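Local coordinates for protein probable amino acid aminotransferase (Mycobacterium tuberculosis, PDB 6Q1Q) that probably works as an aminotransferase of the class IV family, in an assembly of two copies of the same chain, at residues H49-T54 and P65-W70; G89-I94 and A107-S112; I119-D124 and S255-A260. All coordinates share one frame; numbering follows the deposited sequence.

Contact 1. Residues H49-T54 and P65-W70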
loop_
_atom_site.group_PDB
_atom_site.type_symbol
_atom_site.label_atom_id
_atom_site.label_comp_id
_atom_site.label_asym_id
_atom_site.label_seq_id
_atom_site.Cartn_x
_atom_site.Cartn_y
_atom_site.Cartn_z
ATOM N N HIS B 49 5.621 -15.512 14.713
ATOM C CA HIS B 49 5.344 -14.195 14.149
ATOM C C HIS B 49 6.628 -13.415 13.895
ATOM O O HIS B 49 6.727 -12.687 12.900
ATOM C CB HIS B 49 4.411 -13.410 15.072
ATOM C CG HIS B 49 2.964 -13.751 14.899
ATOM N ND1 HIS B 49 2.339 -14.743 15.622
ATOM C CD2 HIS B 49 2.019 -13.232 14.078
ATOM C CE1 HIS B 49 1.072 -14.820 15.259
ATOM N NE2 HIS B 49 0.851 -13.914 14.322
ATOM N N LEU B 50 7.621 -13.554 14.776
ATOM C CA LEU B 50 8.927 -12.961 14.507
ATOM C C LEU B 50 9.581 -13.592 13.286
ATOM O O LEU B 50 10.321 -12.917 12.559
ATOM C CB LEU B 50 9.838 -13.101 15.727
ATOM C CG LEU B 50 9.498 -12.257 16.953
ATOM C CD1 LEU B 50 10.574 -12.427 18.011
ATOM C CD2 LEU B 50 9.335 -10.790 16.578
ATOM N N GLN B 51 9.329 -14.881 13.047
ATOM C CA GLN B 51 9.894 -15.529 11.869
ATOM C C GLN B 51 9.316 -14.935 10.590
ATOM O O GLN B 51 10.049 -14.685 9.626
ATOM C CB GLN B 51 9.632 -17.037 11.913
ATOM C CG GLN B 51 10.286 -17.785 13.076
ATOM C CD GLN B 51 11.776 -17.533 13.207
ATOM O OE1 GLN B 51 12.547 -17.778 12.279
ATOM N NE2 GLN B 51 12.190 -17.042 14.373
ATOM N N ARG B 52 8.001 -14.708 10.559
ATOM C CA ARG B 52 7.382 -14.124 9.373
ATOM C C ARG B 52 7.774 -12.659 9.200
ATOM O O ARG B 52 7.936 -12.188 8.067
ATOM C CB ARG B 52 5.865 -14.279 9.433
ATOM C CG ARG B 52 5.175 -13.948 8.121
ATOM C CD ARG B 52 3.707 -14.310 8.161
ATOM N NE ARG B 52 2.971 -13.434 9.067
ATOM C CZ ARG B 52 1.658 -13.493 9.263
ATOM N NH1 ARG B 52 0.928 -14.385 8.611
ATOM N NH2 ARG B 52 1.076 -12.655 10.111
ATOM N N LEU B 53 7.909 -11.916 10.304
ATOM C CA LEU B 53 8.410 -10.545 10.211
ATOM C C LEU B 53 9.798 -10.518 9.584
ATOM O O LEU B 53 10.107 -9.635 8.775
ATOM C CB LEU B 53 8.434 -9.888 11.594
ATOM C CG LEU B 53 8.869 -8.417 11.658
ATOM C CD1 LEU B 53 7.731 -7.481 11.247
ATOM C CD2 LEU B 53 9.387 -8.049 13.041
ATOM N N THR B 54 10.647 -11.483 9.949
ATOM C CA THR B 54 11.954 -11.613 9.313
ATOM C C THR B 54 11.812 -11.880 7.819
ATOM O O THR B 54 12.559 -11.324 7.004
ATOM C CB THR B 54 12.753 -12.729 9.993
ATOM O OG1 THR B 54 13.034 -12.363 11.352
ATOM C CG2 THR B 54 14.061 -12.996 9.257
ATOM N N PRO B 65 15.831 -8.165 11.132
ATOM C CA PRO B 65 15.434 -7.691 12.463
ATOM C C PRO B 65 16.269 -8.319 13.569
ATOM O O PRO B 65 16.549 -9.520 13.561
ATOM C CB PRO B 65 13.958 -8.103 12.560
ATOM C CG PRO B 65 13.785 -9.175 11.538
ATOM C CD PRO B 65 14.734 -8.854 10.432
ATOM N N ASP B 66 16.668 -7.485 14.529
ATOM C CA ASP B 66 17.420 -7.932 15.700
ATOM C C ASP B 66 16.450 -8.632 16.641
ATOM O O ASP B 66 15.768 -7.992 17.442
ATOM C CB ASP B 66 18.106 -6.750 16.381
ATOM C CG ASP B 66 19.216 -7.180 17.330
ATOM O OD1 ASP B 66 19.136 -8.290 17.892
ATOM O OD2 ASP B 66 20.178 -6.403 17.510
ATOM N N LEU B 67 16.391 -9.957 16.544
ATOM C CA LEU B 67 15.365 -10.710 17.260
ATOM C C LEU B 67 15.489 -10.624 18.779
ATOM O O LEU B 67 14.442 -10.540 19.447
ATOM C CB LEU B 67 15.383 -12.171 16.792
ATOM C CG LEU B 67 15.257 -12.365 15.279
ATOM C CD1 LEU B 67 16.635 -12.580 14.663
ATOM C CD2 LEU B 67 14.331 -13.522 14.953
ATOM N N PRO B 68 16.684 -10.646 19.388
ATOM C CA PRO B 68 16.745 -10.451 20.849
ATOM C C PRO B 68 16.128 -9.143 21.312
ATOM O O PRO B 68 15.427 -9.120 22.332
ATOM C CB PRO B 68 18.250 -10.507 21.147
ATOM C CG PRO B 68 18.808 -11.353 20.063
ATOM C CD PRO B 68 17.993 -11.053 18.841
ATOM N N ARG B 69 16.354 -8.051 20.580
ATOM C CA ARG B 69 15.744 -6.782 20.961
ATOM C C ARG B 69 14.238 -6.811 20.729
ATOM O O ARG B 69 13.473 -6.254 21.525
ATOM C CB ARG B 69 16.390 -5.629 20.193
ATOM C CG ARG B 69 17.904 -5.700 20.138
ATOM C CD ARG B 69 18.536 -4.331 20.335
ATOM N NE ARG B 69 18.020 -3.334 19.399
ATOM C CZ ARG B 69 17.832 -2.052 19.705
ATOM N NH1 ARG B 69 18.119 -1.610 20.922
ATOM N NH2 ARG B 69 17.361 -1.212 18.792
ATOM N N TRP B 70 13.794 -7.456 19.647
ATOM C CA TRP B 70 12.361 -7.594 19.408
ATOM C C TRP B 70 11.697 -8.442 20.485
ATOM O O TRP B 70 10.587 -8.131 20.933
ATOM C CB TRP B 70 12.105 -8.198 18.028
ATOM C CG TRP B 70 12.143 -7.204 16.902
ATOM C CD1 TRP B 70 13.140 -7.041 15.981
ATOM C CD2 TRP B 70 11.142 -6.231 16.583
ATOM N NE1 TRP B 70 12.816 -6.035 15.105
ATOM C CE2 TRP B 70 11.596 -5.520 15.454
ATOM C CE3 TRP B 70 9.906 -5.892 17.142
ATOM C CZ2 TRP B 70 10.855 -4.491 14.874
ATOM C CZ3 TRP B 70 9.176 -4.870 16.565
ATOM C CH2 TRP B 70 9.651 -4.183 15.443
#

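Contact 2. Residues G89-I94 and A107-S112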
loop_
_atom_site.group_PDB
_atom_site.type_symbol
_atom_site.label_atom_id
_atom_site.label_comp_id
_atom_site.label_asym_id
_atom_site.label_seq_id
_atom_site.Cartn_x
_atom_site.Cartn_y
_atom_site.Cartn_z
ATOM N N GLY B 89 -5.223 -8.556 24.448
ATOM C CA GLY B 89 -4.443 -7.454 23.911
ATOM C C GLY B 89 -4.099 -7.660 22.454
ATOM O O GLY B 89 -3.810 -8.775 22.022
ATOM N N ALA B 90 -4.138 -6.566 21.700
ATOM C CA ALA B 90 -3.716 -6.552 20.305
ATOM C C ALA B 90 -2.331 -5.920 20.255
ATOM O O ALA B 90 -2.187 -4.709 20.445
ATOM C CB ALA B 90 -4.709 -5.783 19.438
ATOM N N LEU B 91 -1.318 -6.738 19.995
ATOM C CA LEU B 91 0.070 -6.297 19.987
ATOM C C LEU B 91 0.563 -6.278 18.548
ATOM O O LEU B 91 0.367 -7.248 17.809
ATOM C CB LEU B 91 0.938 -7.207 20.861
ATOM C CG LEU B 91 2.451 -6.969 20.908
ATOM C CD1 LEU B 91 2.987 -7.332 22.287
ATOM C CD2 LEU B 91 3.184 -7.760 19.841
ATOM N N ARG B 92 1.194 -5.176 18.151
ATOM C CA ARG B 92 1.702 -5.030 16.796
ATOM C C ARG B 92 3.177 -4.666 16.808
ATOM O O ARG B 92 3.634 -3.896 17.657
ATOM C CB ARG B 92 0.921 -3.962 16.023
ATOM C CG ARG B 92 -0.369 -4.469 15.409
ATOM C CD ARG B 92 -1.113 -3.362 14.689
ATOM N NE ARG B 92 -1.696 -2.407 15.625
ATOM C CZ ARG B 92 -2.646 -1.534 15.308
ATOM N NH1 ARG B 92 -3.130 -1.496 14.073
ATOM N NH2 ARG B 92 -3.117 -0.704 16.228
ATOM N N LEU B 93 3.915 -5.234 15.860
ATOM C CA LEU B 93 5.312 -4.901 15.626
ATOM C C LEU B 93 5.380 -4.100 14.333
ATOM O O LEU B 93 4.921 -4.573 13.291
ATOM C CB LEU B 93 6.162 -6.166 15.515
ATOM C CG LEU B 93 5.766 -7.339 16.413
ATOM C CD1 LEU B 93 6.450 -8.617 15.956
ATOM C CD2 LEU B 93 6.119 -7.033 17.852
ATOM N N ILE B 94 5.945 -2.898 14.398
ATOM C CA ILE B 94 6.074 -2.025 13.235
ATOM C C ILE B 94 7.553 -1.834 12.933
ATOM O O ILE B 94 8.327 -1.437 13.811
ATOM C CB ILE B 94 5.360 -0.676 13.437
ATOM C CG1 ILE B 94 3.846 -0.890 13.470
ATOM C CG2 ILE B 94 5.736 0.305 12.341
ATOM C CD1 ILE B 94 3.212 -0.614 14.796
ATOM N N ALA B 107 11.580 1.148 14.557
ATOM C CA ALA B 107 11.024 -0.106 15.045
ATOM C C ALA B 107 10.473 0.104 16.445
ATOM O O ALA B 107 11.168 0.641 17.312
ATOM C CB ALA B 107 12.083 -1.212 15.053
ATOM N N TYR B 108 9.233 -0.323 16.661
ATOM C CA TYR B 108 8.628 -0.242 17.983
ATOM C C TYR B 108 7.533 -1.291 18.097
ATOM O O TYR B 108 7.120 -1.904 17.110
ATOM C CB TYR B 108 8.077 1.161 18.268
ATOM C CG TYR B 108 7.029 1.653 17.290
ATOM C CD1 TYR B 108 7.395 2.302 16.116
ATOM C CD2 TYR B 108 5.675 1.480 17.547
ATOM C CE1 TYR B 108 6.442 2.760 15.223
ATOM C CE2 TYR B 108 4.714 1.936 16.660
ATOM C CZ TYR B 108 5.104 2.574 15.499
ATOM O OH TYR B 108 4.151 3.028 14.613
ATOM N N VAL B 109 7.077 -1.493 19.329
ATOM C CA VAL B 109 6.024 -2.444 19.647
ATOM C C VAL B 109 4.846 -1.660 20.204
ATOM O O VAL B 109 5.028 -0.717 20.982
ATOM C CB VAL B 109 6.504 -3.509 20.658
ATOM C CG1 VAL B 109 5.334 -4.339 21.171
ATOM C CG2 VAL B 109 7.576 -4.395 20.034
ATOM N N MET B 110 3.641 -2.044 19.797
ATOM C CA MET B 110 2.428 -1.347 20.188
ATOM C C MET B 110 1.399 -2.367 20.637
ATOM O O MET B 110 1.157 -3.355 19.937
ATOM C CB MET B 110 1.869 -0.514 19.034
ATOM C CG MET B 110 0.821 0.498 19.461
ATOM S SD MET B 110 0.617 1.846 18.281
ATOM C CE MET B 110 0.637 0.950 16.731
ATOM N N VAL B 111 0.800 -2.132 21.799
ATOM C CA VAL B 111 -0.301 -2.948 22.293
ATOM C C VAL B 111 -1.490 -2.030 22.532
ATOM O O VAL B 111 -1.351 -0.966 23.148
ATOM C CB VAL B 111 0.085 -3.725 23.567
ATOM C CG1 VAL B 111 0.662 -2.795 24.628
ATOM C CG2 VAL B 111 -1.109 -4.499 24.100
ATOM N N SER B 112 -2.649 -2.424 22.012
ATOM C CA SER B 112 -3.853 -1.609 22.068
ATOM C C SER B 112 -5.037 -2.506 22.412
ATOM O O SER B 112 -4.907 -3.735 22.360
ATOM C CB SER B 112 -4.063 -0.885 20.736
ATOM O OG SER B 112 -4.035 -1.790 19.648
#

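Contact 3. Residues I119-D124 and S255-A260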
loop_
_atom_site.group_PDB
_atom_site.type_symbol
_atom_site.label_atom_id
_atom_site.label_comp_id
_atom_site.label_asym_id
_atom_site.label_seq_id
_atom_site.Cartn_x
_atom_site.Cartn_y
_atom_site.Cartn_z
ATOM N N ILE B 119 -15.147 -9.784 18.964
ATOM C CA ILE B 119 -15.945 -10.727 19.745
ATOM C C ILE B 119 -17.164 -11.188 18.955
ATOM O O ILE B 119 -17.555 -12.360 19.021
ATOM C CB ILE B 119 -16.337 -10.118 21.106
ATOM C CG1 ILE B 119 -17.270 -11.063 21.873
ATOM C CG2 ILE B 119 -16.983 -8.758 20.932
ATOM C CD1 ILE B 119 -16.680 -12.438 22.144
ATOM N N GLY B 120 -17.777 -10.288 18.185
ATOM C CA GLY B 120 -18.895 -10.695 17.353
ATOM C C GLY B 120 -18.482 -11.657 16.257
ATOM O O GLY B 120 -19.210 -12.605 15.943
ATOM N N ALA B 121 -17.305 -11.436 15.665
ATOM C CA ALA B 121 -16.833 -12.319 14.604
ATOM C C ALA B 121 -16.497 -13.705 15.141
ATOM O O ALA B 121 -16.771 -14.714 14.482
ATOM C CB ALA B 121 -15.620 -11.701 13.910
ATOM N N ARG B 122 -15.894 -13.774 16.330
ATOM C CA ARG B 122 -15.612 -15.073 16.936
ATOM C C ARG B 122 -16.901 -15.798 17.300
ATOM O O ARG B 122 -17.038 -17.002 17.052
ATOM C CB ARG B 122 -14.735 -14.898 18.176
ATOM C CG ARG B 122 -13.389 -14.249 17.915
ATOM C CD ARG B 122 -12.328 -14.803 18.850
ATOM N NE ARG B 122 -11.145 -13.948 18.906
ATOM C CZ ARG B 122 -10.689 -13.375 20.016
ATOM N NH1 ARG B 122 -9.606 -12.610 19.973
ATOM N NH2 ARG B 122 -11.310 -13.571 21.171
ATOM N N ARG B 123 -17.853 -15.082 17.893
ATOM C CA ARG B 123 -19.077 -15.705 18.381
ATOM C C ARG B 123 -20.069 -15.965 17.252
ATOM O O ARG B 123 -20.530 -17.097 17.071
ATOM C CB ARG B 123 -19.705 -14.825 19.464
ATOM C CG ARG B 123 -20.841 -15.477 20.227
ATOM C CD ARG B 123 -21.645 -14.436 20.989
ATOM N NE ARG B 123 -21.964 -13.277 20.161
ATOM C CZ ARG B 123 -21.669 -12.022 20.488
ATOM N NH1 ARG B 123 -21.998 -11.030 19.671
ATOM N NH2 ARG B 123 -21.050 -11.758 21.630
ATOM N N ASP B 124 -20.396 -14.932 16.473
ATOM C CA ASP B 124 -21.472 -15.007 15.494
ATOM C C ASP B 124 -20.996 -15.302 14.078
ATOM O O ASP B 124 -21.828 -15.618 13.219
ATOM C CB ASP B 124 -22.264 -13.693 15.477
ATOM C CG ASP B 124 -22.709 -13.260 16.856
ATOM O OD1 ASP B 124 -22.953 -14.139 17.709
ATOM O OD2 ASP B 124 -22.813 -12.037 17.088
ATOM N N SER B 255 -4.588 -13.566 13.142
ATOM C CA SER B 255 -3.888 -13.649 14.419
ATOM C C SER B 255 -4.654 -12.973 15.553
ATOM O O SER B 255 -4.638 -13.468 16.685
ATOM C CB SER B 255 -2.488 -13.058 14.283
ATOM O OG SER B 255 -1.671 -13.906 13.494
ATOM N N MET B 256 -5.316 -11.844 15.290
ATOM C CA MET B 256 -6.029 -11.159 16.366
ATOM C C MET B 256 -7.470 -11.648 16.492
ATOM O O MET B 256 -7.875 -12.130 17.553
ATOM C CB MET B 256 -6.004 -9.644 16.145
ATOM C CG MET B 256 -6.760 -8.877 17.219
ATOM S SD MET B 256 -7.497 -7.344 16.627
ATOM C CE MET B 256 -6.176 -6.685 15.614
ATOM N N THR B 257 -8.253 -11.529 15.424
ATOM C CA THR B 257 -9.523 -12.242 15.344
ATOM C C THR B 257 -9.216 -13.652 14.855
ATOM O O THR B 257 -8.884 -13.856 13.683
ATOM C CB THR B 257 -10.525 -11.518 14.445
ATOM O OG1 THR B 257 -11.578 -12.418 14.075
ATOM C CG2 THR B 257 -9.860 -10.951 13.198
ATOM N N LEU B 258 -9.307 -14.624 15.763
ATOM C CA LEU B 258 -8.742 -15.942 15.497
ATOM C C LEU B 258 -9.496 -16.653 14.382
ATOM O O LEU B 258 -8.928 -16.947 13.324
ATOM C CB LEU B 258 -8.743 -16.775 16.779
ATOM C CG LEU B 258 -8.053 -16.082 17.955
ATOM C CD1 LEU B 258 -8.379 -16.776 19.264
ATOM C CD2 LEU B 258 -6.551 -16.029 17.724
ATOM N N ALA B 259 -10.779 -16.933 14.593
ATOM C CA ALA B 259 -11.582 -17.616 13.591
ATOM C C ALA B 259 -12.942 -16.947 13.488
ATOM O O ALA B 259 -13.628 -16.766 14.499
ATOM C CB ALA B 259 -11.751 -19.100 13.932
ATOM N N ALA B 260 -13.318 -16.574 12.267
ATOM C CA ALA B 260 -14.624 -15.990 11.977
ATOM C C ALA B 260 -15.273 -16.836 10.891
ATOM O O ALA B 260 -14.877 -16.760 9.724
ATOM C CB ALA B 260 -14.495 -14.530 11.539
#

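Contact 1. Residues H49-T54 and P65-W70
T54 and P65 bring the two backbones closest, with CA atoms 6.1 Å apart, and the chains part to 7.4 Å between the CA atoms of L50 and L67, where helix 46-59 runs past the start of helix 67-84. Side chains make the whole contact, with no hydrogen bond between the segments, and the indole of W70 is one of several groups that share it. The L53 methyl CD2 sits over a face of the W70 ring, 4.2 Å from the centroid of its six-membered part and 14° off the ring normal, a CH-pi contact made nearly from straight above. L53 reaches it because CG stands anti to the backbone N (chi1 -177°), which carries the branch across to the ring. One turn earlier, L50 touches the root of the same side chain, its CD2 lying 4.1 Å from W70 CB. The backbone N of D66, the N-cap residue of helix 67-84, lies in plane at the indole edge.

T54 works differently. Its OG1 donates back along its own helix to L50 O at 3.0 Å, and that carbonyl also accepts from T54 N, the two donors arriving from opposite faces of its plane. With its rotation held this way, the hydroxyl oxygen presents itself to P65 CG at 3.3 Å and to L67 CD2 at 4.0 Å. Toward the solvent, Q51 folds at chi2 and brings NE2 near that same L67 methyl, a loose contact at the margin.

Beneath the pair lies the antiparallel sheet: L53 rests on V32 and E34 of strand 31-39, while L50 and W70 both settle on L93 of strand 89-96. From the far side of helix 46-59, R52 forms a salt bridge with E34.

Contact 2. Residues G89-I94 and A107-S112
A beta hairpin, made by strands 89-96 and 106-113, holds this contact, in which A90, R92 and I94 form hydrogen-bonded pairs with S112, M110 and Y108, and L91 and L93 form the non-hydrogen-bonded pairs with V111 and V109. Six backbone bonds zip the antiparallel strands, whose axes come within 4.5 Å, their N-to-C directions 161° apart. The bond from I94 N to Y108 O, 3.1 Å long, is almost perfectly straight at 178°.

The alternation of a strand gives the hairpin two unlike faces. On one, aliphatic branches mesh: V109 puts CG1 against L91 CG at 3.9 Å and turns CG2 the other way to L93 CD2 at 3.7 Å, so that a single valine bridges two leucines. On the other, I94 leans over the Y108 ring. The tyrosine CG is held between its own backbone N and carbonyl carbon (chi1 59°), which brings the ring round beneath the isoleucine; I94 CB then stands 4.1 Å from the ring centroid, over the face but toward the rim. The tip of I94 continues the row, CD1 lying 3.5 Å from Y108 CE2 and 3.6 Å from M110 CE. R92 runs side by side with M110, and its NH2 passes 3.7 Å from S112 OG without bonding to it. That guanidinium finds its charge partner in E100 of the second subunit, and Y108 OH bonds to A21 O of that subunit; R92 NE, by contrast, is buried with no partner in the model.

The hairpin is interior to its sheet, bonded by backbone to strand 31-39 through G89, L91 and L93 and to strand 3-6 through V109 and V111. Helix 67-84 packs on the valine face, placing A77 on V109 and W81 on V111.

Contact 3. Residues I119-D124 and S255-A260
A121 and A260 form the tight centre of this contact, where small side chains let a helix and the start of a strand approach until their CA atoms are 5.0 Å apart. The two CB atoms meet at 3.9 Å. Backbone touches backbone as well: A260 CA offers its hydrogen to A121 O at 3.5 Å, and R122 CA points one at A259 O with an angle of 172° at the hydrogen. T257 OG1, lying beside the A121 methyl, is buried here with no partner in the model.

The looser side is the arm of R122, partly exposed to solvent, which extends the contact beyond the two alanines. Its chain, bent at chi2 (-147°), lies along the loop that precedes the strand, and a single hydrogen bond ties its end: NH1 donates to M256 O at 3.0 Å in a nearly straight bond, the acceptor lying 4° out of the guanidinium plane. While this edge is occupied, L258 CD1 sits 3.9 Å above one face of the group, displaced toward the rim. NE comes no nearer to L258 than 3.7 Å, at the backbone N, and lacks any partner in the model. NH1 also forms a salt bridge with E88, which probably offsets the like charge of R39 near NH2.

Around the contact, L258 and A259 lie against helix 275-286 at V283, R122 rests on L37 of strand 31-39, and A260 is bonded through its backbone to L252 in strand 249-253.

Followed from the N terminus, the three contacts come in series, none nesting in or crossing another. Contact 1 closes the short turn between helices 46-59 and 67-84; contact 2 closes the hairpin that follows; contact 3 spans 130 residues, packing helix 116-124 on the loop and strand start that lead into the larger mixed sheet. Contacts 1 and 2 share one layer: W70 also lies against A107, packing the helix pair on the five-stranded antiparallel sheet. Contact 3 lies on the opposite side of the chain's centre from contact 1. Fine threads still join the halves: H49 NE2 probably hydrogen-bonds S255 OG, and A90 CB packs on M256 CE.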